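Local coordinates for tryptophan--tRNA ligase (Pyrococcus horikoshii, PDB 3JXE), which catalyses the ATP-dependent joining of L-tryptophan to tRNA(Trp), releasing AMP and diphosphate, and is a class I aminoacyl-tRNA synthetase, at residues G84-G89 and Y134-D139; I112-K117 and D128-A133. All coordinates share one frame; numbering follows the deposited sequence.

Overall arrangement
Both contacts are buried and both lean on helix 126-141, whose earlier turns (128-133) serve interaction 2 and later turns (134-139) interaction 1; their centres lie 11 Å apart. They also meet directly: I137 packs on I112, and the ring of W132 lies against G84 and P85. Each brings one segment to tryptophanyl-5'AMP. In interaction 1 this is the HIGH region, near the adenine, joined to the helix by one hydrogen bond from an asparagine amide and by a methionine side chain. In interaction 2 it is the end of strand 108-112 and the start of helix 114-120, with apolar contacts against the shared helix, a glutamate and a lysine at the ligand, and the second subunit within reach.

Interaction 1: G84-G89 and Y134-D139; sequences GPMHIG and YDNILD. With TYM (tryptophanyl-5'AMP), chain E; SO4 (sulfate ion), chain F.
A single hydrogen bond joins the two segments: N136 ND2 donates to the backbone O of G84 over 3.3 Å. The N-H...O angle of 158° makes it fairly straight, and the oxygen lies close to the amide plane of N136, while the donor is tilted 17° from the carbonyl plane of G84. The other end of the amide, OD1, accepts from R80, so both polar atoms of this buried side chain are engaged, which is consistent with one orientation of the amide.

The apolar part is carried by M86. With CG beside the backbone N (chi1 -75°), its side chain reaches toward helix 126-141 and crosses that of N136 obliquely; M86 CG comes to 3.5 Å from N136 ND2, and M86 SD lies 3.7 Å from N136 CB. Farther along, M86 SD also touches D139 CB at 4.1 Å. With an alanine here in place of N136, the G84 carbonyl would probably lose this donor, R80 NE its acceptor and the M86 side chain the amide it lies across.

On the far side of 84-89 a second set of polar contacts involves H87. This residue, in the HIGH region characteristic of class I synthetases, is the N-cap of helix 88-104: its ND1 accepts a weak bond from G89 N at 3.0 Å. At another point on the ring edge, H87 NE2 donates to O2 of a sulfate, probably from the crystallisation liquor, at 2.8 Å; H90 and the KMSKS residues S255 and A256 also bind this ion. The backbone of G89 packs against the adenine of tryptophanyl-5'AMP.

D135 and D139 direct their carboxylates to R354 of helix 332-367, D139 also to H350. The 84-89 segment, connecting strand 75-80 to helix 88-104, thus packs beside helix 126-141, with helix 332-367 touching both segments.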
loop_
_atom_site.group_PDB
_atom_site.type_symbol
_atom_site.label_atom_id
_atom_site.label_comp_id
_atom_site.label_asym_id
_atom_site.label_seq_id
_atom_site.Cartn_x
_atom_site.Cartn_y
_atom_site.Cartn_z
ATOM N N GLY B 84 16.003 -7.443 -12.438
ATOM C CA GLY B 84 17.357 -7.424 -12.977
ATOM C C GLY B 84 17.382 -6.753 -14.337
ATOM O O GLY B 84 16.561 -5.874 -14.607
ATOM N N PRO B 85 18.322 -7.161 -15.208
ATOM C CA PRO B 85 18.399 -6.573 -16.545
ATOM C C PRO B 85 17.223 -7.025 -17.400
ATOM O O PRO B 85 16.725 -8.138 -17.223
ATOM C CB PRO B 85 19.706 -7.138 -17.115
ATOM C CG PRO B 85 20.400 -7.820 -15.978
ATOM C CD PRO B 85 19.346 -8.200 -15.005
ATOM N N MET B 86 16.783 -6.160 -18.308
ATOM C CA MET B 86 15.698 -6.492 -19.226
ATOM C C MET B 86 16.230 -7.252 -20.434
ATOM O O MET B 86 17.287 -6.910 -20.975
ATOM C CB MET B 86 14.976 -5.227 -19.690
ATOM C CG MET B 86 14.065 -4.607 -18.647
ATOM S SD MET B 86 13.256 -3.092 -19.199
ATOM C CE MET B 86 12.083 -3.719 -20.397
ATOM N N HIS B 87 15.503 -8.288 -20.845
ATOM C CA HIS B 87 15.826 -8.999 -22.080
ATOM C C HIS B 87 14.873 -8.612 -23.213
ATOM O O HIS B 87 13.990 -7.771 -23.030
ATOM C CB HIS B 87 15.888 -10.520 -21.870
ATOM C CG HIS B 87 14.613 -11.130 -21.377
ATOM N ND1 HIS B 87 13.438 -11.091 -22.097
ATOM C CD2 HIS B 87 14.339 -11.828 -20.249
ATOM C CE1 HIS B 87 12.491 -11.718 -21.424
ATOM N NE2 HIS B 87 13.012 -12.177 -20.300
ATOM N N ILE B 88 15.062 -9.228 -24.377
ATOM C CA ILE B 88 14.321 -8.860 -25.586
ATOM C C ILE B 88 12.816 -9.123 -25.533
ATOM O O ILE B 88 12.032 -8.406 -26.160
ATOM C CB ILE B 88 15.002 -9.439 -26.862
ATOM C CG1 ILE B 88 15.670 -8.299 -27.633
ATOM C CG2 ILE B 88 14.010 -10.186 -27.761
ATOM C CD1 ILE B 88 16.877 -8.718 -28.427
ATOM N N GLY B 89 12.420 -10.138 -24.764
ATOM C CA GLY B 89 11.009 -10.437 -24.528
ATOM C C GLY B 89 10.290 -9.320 -23.791
ATOM O O GLY B 89 9.163 -8.964 -24.138
ATOM N N TYR B 134 15.828 2.174 -12.165
ATOM C CA TYR B 134 16.495 3.197 -12.972
ATOM C C TYR B 134 17.072 2.617 -14.267
ATOM O O TYR B 134 16.894 3.190 -15.345
ATOM C CB TYR B 134 17.590 3.920 -12.170
ATOM C CG TYR B 134 18.316 4.976 -12.978
ATOM C CD1 TYR B 134 17.764 6.246 -13.156
ATOM C CD2 TYR B 134 19.543 4.699 -13.586
ATOM C CE1 TYR B 134 18.418 7.217 -13.912
ATOM C CE2 TYR B 134 20.205 5.661 -14.344
ATOM C CZ TYR B 134 19.638 6.918 -14.501
ATOM O OH TYR B 134 20.288 7.875 -15.248
ATOM N N ASP B 135 17.754 1.479 -14.145
ATOM C CA ASP B 135 18.343 0.786 -15.286
ATOM C C ASP B 135 17.293 0.443 -16.344
ATOM O O ASP B 135 17.507 0.666 -17.538
ATOM C CB ASP B 135 19.050 -0.487 -14.816
ATOM C CG ASP B 135 19.740 -1.220 -15.947
ATOM O OD1 ASP B 135 20.877 -0.835 -16.297
ATOM O OD2 ASP B 135 19.146 -2.182 -16.485
ATOM N N ASN B 136 16.162 -0.093 -15.892
ATOM C CA ASN B 136 15.068 -0.480 -16.780
ATOM C C ASN B 136 14.393 0.717 -17.449
ATOM O O ASN B 136 13.989 0.627 -18.611
ATOM C CB ASN B 136 14.032 -1.323 -16.027
ATOM C CG ASN B 136 14.543 -2.720 -15.667
ATOM O OD1 ASN B 136 13.821 -3.509 -15.057
ATOM N ND2 ASN B 136 15.781 -3.029 -16.044
ATOM N N ILE B 137 14.281 1.829 -16.715
ATOM C CA ILE B 137 13.726 3.080 -17.251
ATOM C C ILE B 137 14.486 3.508 -18.510
ATOM O O ILE B 137 13.870 3.869 -19.518
ATOM C CB ILE B 137 13.766 4.256 -16.220
ATOM C CG1 ILE B 137 13.271 3.837 -14.827
ATOM C CG2 ILE B 137 12.991 5.471 -16.737
ATOM C CD1 ILE B 137 11.791 3.599 -14.709
ATOM N N LEU B 138 15.818 3.453 -18.442
ATOM C CA LEU B 138 16.683 3.825 -19.563
ATOM C C LEU B 138 16.347 3.027 -20.821
ATOM O O LEU B 138 16.237 3.598 -21.905
ATOM C CB LEU B 138 18.166 3.653 -19.203
ATOM C CG LEU B 138 18.733 4.366 -17.967
ATOM C CD1 LEU B 138 20.167 3.928 -17.702
ATOM C CD2 LEU B 138 18.649 5.881 -18.081
ATOM N N ASP B 139 16.171 1.716 -20.662
ATOM C CA ASP B 139 15.770 0.840 -21.763
ATOM C C ASP B 139 14.390 1.191 -22.304
ATOM O O ASP B 139 14.166 1.165 -23.517
ATOM C CB ASP B 139 15.781 -0.618 -21.315
ATOM C CG ASP B 139 17.177 -1.145 -21.089
ATOM O OD1 ASP B 139 17.550 -1.332 -19.910
ATOM O OD2 ASP B 139 17.902 -1.361 -22.087
HETATM P P TYM E . 7.736 -8.388 -16.195
HETATM O O1P TYM E . 8.678 -7.363 -15.691
HETATM O O2P TYM E . 7.933 -9.807 -15.828
HETATM O "O5'" TYM E . 7.693 -8.311 -17.803
HETATM C "C5'" TYM E . 7.467 -7.052 -18.448
HETATM C "C4'" TYM E . 6.697 -7.232 -19.762
HETATM O "O4'" TYM E . 7.353 -8.245 -20.574
HETATM C "C1'" TYM E . 6.380 -9.276 -20.910
HETATM N N9 TYM E . 7.184 -10.534 -21.028
HETATM C C4 TYM E . 7.441 -11.188 -22.161
HETATM N N3 TYM E . 7.090 -10.990 -23.445
HETATM C C2 TYM E . 7.490 -11.823 -24.400
HETATM N N1 TYM E . 8.247 -12.875 -24.124
HETATM C C6 TYM E . 8.636 -13.131 -22.863
HETATM N N6 TYM E . 9.398 -14.191 -22.604
HETATM C C5 TYM E . 8.233 -12.278 -21.839
HETATM N N7 TYM E . 8.436 -12.248 -20.525
HETATM C C8 TYM E . 7.800 -11.181 -20.034
HETATM C "C2'" TYM E . 5.353 -9.220 -19.783
HETATM O "O2'" TYM E . 4.085 -9.672 -20.252
HETATM C "C3'" TYM E . 5.272 -7.724 -19.502
HETATM O "O3'" TYM E . 4.398 -7.094 -20.453
HETATM N NH3 TYM E . 4.354 -7.459 -12.697
HETATM C CA TYM E . 4.756 -7.067 -14.054
HETATM C CB TYM E . 4.978 -5.554 -14.108
HETATM C CG TYM E . 3.695 -4.789 -14.557
HETATM C CD2 TYM E . 3.032 -4.864 -15.777
HETATM C CE2 TYM E . 1.933 -3.996 -15.725
HETATM C CE3 TYM E . 3.276 -5.603 -16.933
HETATM C CD1 TYM E . 3.001 -3.896 -13.815
HETATM N NE1 TYM E . 1.900 -3.398 -14.537
HETATM C CZ2 TYM E . 1.092 -3.873 -16.824
HETATM C CZ3 TYM E . 2.425 -5.478 -18.033
HETATM C CH2 TYM E . 1.333 -4.613 -17.979
HETATM C C TYM E . 6.059 -7.776 -14.441
HETATM O O TYM E . 6.854 -8.141 -13.572
HETATM O OPP TYM E . 6.226 -7.947 -15.794
HETATM S S SO4 F . 11.855 -13.013 -16.577
HETATM O O1 SO4 F . 11.334 -14.245 -15.989
HETATM O O2 SO4 F . 11.684 -13.053 -18.025
HETATM O O3 SO4 F . 11.139 -11.857 -16.046
HETATM O O4 SO4 F . 13.268 -12.883 -16.246
#

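Interaction 2: I112-K117 and D128-A133. With TYM (tryptophanyl-5'AMP), chain E.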
loop_
_atom_site.group_PDB
_atom_site.type_symbol
_atom_site.label_atom_id
_atom_site.label_comp_id
_atom_site.label_asym_id
_atom_site.label_seq_id
_atom_site.Cartn_x
_atom_site.Cartn_y
_atom_site.Cartn_z
ATOM N N ILE B 112 6.532 0.882 -12.823
ATOM C CA ILE B 112 7.747 0.146 -12.503
ATOM C C ILE B 112 7.611 -0.425 -11.095
ATOM O O ILE B 112 7.755 0.289 -10.097
ATOM C CB ILE B 112 9.013 1.030 -12.657
ATOM C CG1 ILE B 112 9.023 1.731 -14.026
ATOM C CG2 ILE B 112 10.289 0.218 -12.425
ATOM C CD1 ILE B 112 9.019 0.804 -15.238
ATOM N N THR B 113 7.321 -1.722 -11.035
ATOM C CA THR B 113 6.940 -2.386 -9.790
ATOM C C THR B 113 8.153 -2.821 -8.971
ATOM O O THR B 113 8.415 -4.014 -8.806
ATOM C CB THR B 113 6.004 -3.591 -10.053
ATOM O OG1 THR B 113 6.699 -4.587 -10.809
ATOM C CG2 THR B 113 4.754 -3.157 -10.820
ATOM N N ASP B 114 8.889 -1.836 -8.464
ATOM C CA ASP B 114 10.044 -2.086 -7.603
ATOM C C ASP B 114 9.625 -2.562 -6.209
ATOM O O ASP B 114 10.448 -3.062 -5.441
ATOM C CB ASP B 114 10.943 -0.843 -7.516
ATOM C CG ASP B 114 10.212 0.394 -6.999
ATOM O OD1 ASP B 114 8.968 0.472 -7.111
ATOM O OD2 ASP B 114 10.898 1.302 -6.487
ATOM N N ASP B 115 8.342 -2.398 -5.896
ATOM C CA ASP B 115 7.762 -2.944 -4.675
ATOM C C ASP B 115 7.465 -4.438 -4.821
ATOM O O ASP B 115 7.786 -5.220 -3.928
ATOM C CB ASP B 115 6.503 -2.171 -4.269
ATOM C CG ASP B 115 5.460 -2.102 -5.377
ATOM O OD1 ASP B 115 5.803 -2.294 -6.564
ATOM O OD2 ASP B 115 4.283 -1.839 -5.055
ATOM N N GLU B 116 6.865 -4.822 -5.948
ATOM C CA GLU B 116 6.550 -6.220 -6.239
ATOM C C GLU B 116 7.794 -7.086 -6.157
ATOM O O GLU B 116 7.821 -8.086 -5.439
ATOM C CB GLU B 116 5.942 -6.359 -7.636
ATOM C CG GLU B 116 5.684 -7.803 -8.069
ATOM C CD GLU B 116 5.358 -7.946 -9.550
ATOM O OE1 GLU B 116 5.432 -6.946 -10.294
ATOM O OE2 GLU B 116 5.024 -9.073 -9.973
ATOM N N LYS B 117 8.822 -6.679 -6.895
ATOM C CA LYS B 117 10.040 -7.463 -7.044
ATOM C C LYS B 117 10.822 -7.627 -5.745
ATOM O O LYS B 117 11.469 -8.651 -5.541
ATOM C CB LYS B 117 10.908 -6.884 -8.160
ATOM C CG LYS B 117 10.731 -7.572 -9.509
ATOM C CD LYS B 117 9.285 -7.938 -9.819
ATOM C CE LYS B 117 9.210 -8.962 -10.937
ATOM N NZ LYS B 117 7.856 -9.565 -11.036
ATOM N N ASP B 128 18.060 -2.945 -4.254
ATOM C CA ASP B 128 18.354 -3.667 -5.496
ATOM C C ASP B 128 17.328 -3.359 -6.575
ATOM O O ASP B 128 17.686 -3.048 -7.710
ATOM C CB ASP B 128 18.393 -5.181 -5.266
ATOM C CG ASP B 128 19.640 -5.639 -4.536
ATOM O OD1 ASP B 128 20.621 -4.865 -4.452
ATOM O OD2 ASP B 128 19.637 -6.787 -4.046
ATOM N N THR B 129 16.052 -3.449 -6.206
ATOM C CA THR B 129 14.952 -3.232 -7.142
ATOM C C THR B 129 14.838 -1.765 -7.539
ATOM O O THR B 129 14.505 -1.454 -8.684
ATOM C CB THR B 129 13.610 -3.711 -6.566
ATOM O OG1 THR B 129 13.333 -3.002 -5.354
ATOM C CG2 THR B 129 13.651 -5.205 -6.280
ATOM N N LYS B 130 15.123 -0.874 -6.591
ATOM C CA LYS B 130 15.112 0.566 -6.844
ATOM C C LYS B 130 16.171 0.988 -7.859
ATOM O O LYS B 130 15.905 1.830 -8.715
ATOM C CB LYS B 130 15.278 1.349 -5.542
ATOM C CG LYS B 130 13.989 1.519 -4.768
ATOM C CD LYS B 130 14.250 2.070 -3.382
ATOM C CE LYS B 130 12.951 2.306 -2.636
ATOM N NZ LYS B 130 13.201 2.669 -1.218
ATOM N N ARG B 131 17.365 0.404 -7.768
ATOM C CA ARG B 131 18.427 0.710 -8.726
ATOM C C ARG B 131 18.215 0.004 -10.071
ATOM O O ARG B 131 18.521 0.572 -11.121
ATOM C CB ARG B 131 19.828 0.448 -8.145
ATOM C CG ARG B 131 20.162 -1.003 -7.858
ATOM C CD ARG B 131 21.652 -1.198 -7.590
ATOM N NE ARG B 131 22.011 -2.618 -7.548
ATOM C CZ ARG B 131 22.293 -3.362 -8.618
ATOM N NH1 ARG B 131 22.267 -2.836 -9.841
ATOM N NH2 ARG B 131 22.602 -4.645 -8.465
ATOM N N TRP B 132 17.680 -1.216 -10.039
ATOM C CA TRP B 132 17.295 -1.912 -11.270
ATOM C C TRP B 132 16.144 -1.199 -11.967
ATOM O O TRP B 132 15.989 -1.302 -13.186
ATOM C CB TRP B 132 16.931 -3.378 -11.007
ATOM C CG TRP B 132 18.121 -4.287 -10.949
ATOM C CD1 TRP B 132 18.519 -5.048 -9.890
ATOM C CD2 TRP B 132 19.081 -4.520 -11.992
ATOM N NE1 TRP B 132 19.660 -5.744 -10.205
ATOM C CE2 TRP B 132 20.027 -5.439 -11.488
ATOM C CE3 TRP B 132 19.231 -4.044 -13.303
ATOM C CZ2 TRP B 132 21.110 -5.892 -12.248
ATOM C CZ3 TRP B 132 20.307 -4.497 -14.058
ATOM C CH2 TRP B 132 21.234 -5.410 -13.526
ATOM N N ALA B 133 15.345 -0.478 -11.182
ATOM C CA ALA B 133 14.276 0.358 -11.712
ATOM C C ALA B 133 14.848 1.410 -12.652
ATOM O O ALA B 133 14.423 1.502 -13.803
ATOM C CB ALA B 133 13.496 1.009 -10.590
HETATM P P TYM E . 7.736 -8.388 -16.195
HETATM O O1P TYM E . 8.678 -7.363 -15.691
HETATM O O2P TYM E . 7.933 -9.807 -15.828
HETATM O "O5'" TYM E . 7.693 -8.311 -17.803
HETATM C "C5'" TYM E . 7.467 -7.052 -18.448
HETATM C "C4'" TYM E . 6.697 -7.232 -19.762
HETATM O "O4'" TYM E . 7.353 -8.245 -20.574
HETATM C "C1'" TYM E . 6.380 -9.276 -20.910
HETATM N N9 TYM E . 7.184 -10.534 -21.028
HETATM C C4 TYM E . 7.441 -11.188 -22.161
HETATM N N3 TYM E . 7.090 -10.990 -23.445
HETATM C C2 TYM E . 7.490 -11.823 -24.400
HETATM N N1 TYM E . 8.247 -12.875 -24.124
HETATM C C6 TYM E . 8.636 -13.131 -22.863
HETATM N N6 TYM E . 9.398 -14.191 -22.604
HETATM C C5 TYM E . 8.233 -12.278 -21.839
HETATM N N7 TYM E . 8.436 -12.248 -20.525
HETATM C C8 TYM E . 7.800 -11.181 -20.034
HETATM C "C2'" TYM E . 5.353 -9.220 -19.783
HETATM O "O2'" TYM E . 4.085 -9.672 -20.252
HETATM C "C3'" TYM E . 5.272 -7.724 -19.502
HETATM O "O3'" TYM E . 4.398 -7.094 -20.453
HETATM N NH3 TYM E . 4.354 -7.459 -12.697
HETATM C CA TYM E . 4.756 -7.067 -14.054
HETATM C CB TYM E . 4.978 -5.554 -14.108
HETATM C CG TYM E . 3.695 -4.789 -14.557
HETATM C CD2 TYM E . 3.032 -4.864 -15.777
HETATM C CE2 TYM E . 1.933 -3.996 -15.725
HETATM C CE3 TYM E . 3.276 -5.603 -16.933
HETATM C CD1 TYM E . 3.001 -3.896 -13.815
HETATM N NE1 TYM E . 1.900 -3.398 -14.537
HETATM C CZ2 TYM E . 1.092 -3.873 -16.824
HETATM C CZ3 TYM E . 2.425 -5.478 -18.033
HETATM C CH2 TYM E . 1.333 -4.613 -17.979
HETATM C C TYM E . 6.059 -7.776 -14.441
HETATM O O TYM E . 6.854 -8.141 -13.572
HETATM O OPP TYM E . 6.226 -7.947 -15.794
#
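I112, the last residue of strand 108-112, sets its CG2 methyl 3.8 Å from A133 CB, an apolar touch on the face of helix 126-141 turned toward the sheet.

T113 follows as the centre of an inverse gamma turn and directs its side chain away from that helix, to the ligand. Its CG2 is 3.5 Å from CD1 of the tryptophan moiety of tryptophanyl-5'AMP, while OG1 donates a hydrogen bond to E116 OE1, meeting that oxygen on its anti side.

D114 and T129 form the closest pair of backbones, their CA atoms 5.1 Å apart. The hydroxyl T129 OG1 lies 2.9 Å from D114 O and is also near F126 O. D114 OD2 comes to 3.5 Å from K130 CG; OD2 is bonded to S156 and Q154, whereas K130 NZ forms a salt bridge with E163 of the second subunit.

Here the Rossmann fold of a class I synthetase puts the C-terminal end of a parallel strand, with the helix start after it, at the ligand. D115 OD2 turns to Y162 of the second subunit.

E116, its CG anti to the backbone N (chi1 175°), extends to the ligand, and its OE1 accepts from the amino group NH3 at 2.7 Å.

K117 works in two directions: its CB packs 3.7 Å from T129 CG2, whereas the chain, bent at chi2 (40°), carries NZ to a hydrogen bond with the carbonyl oxygen O of the tryptophanyl group and a salt bridge with E116 OE2, both 3.1 Å long.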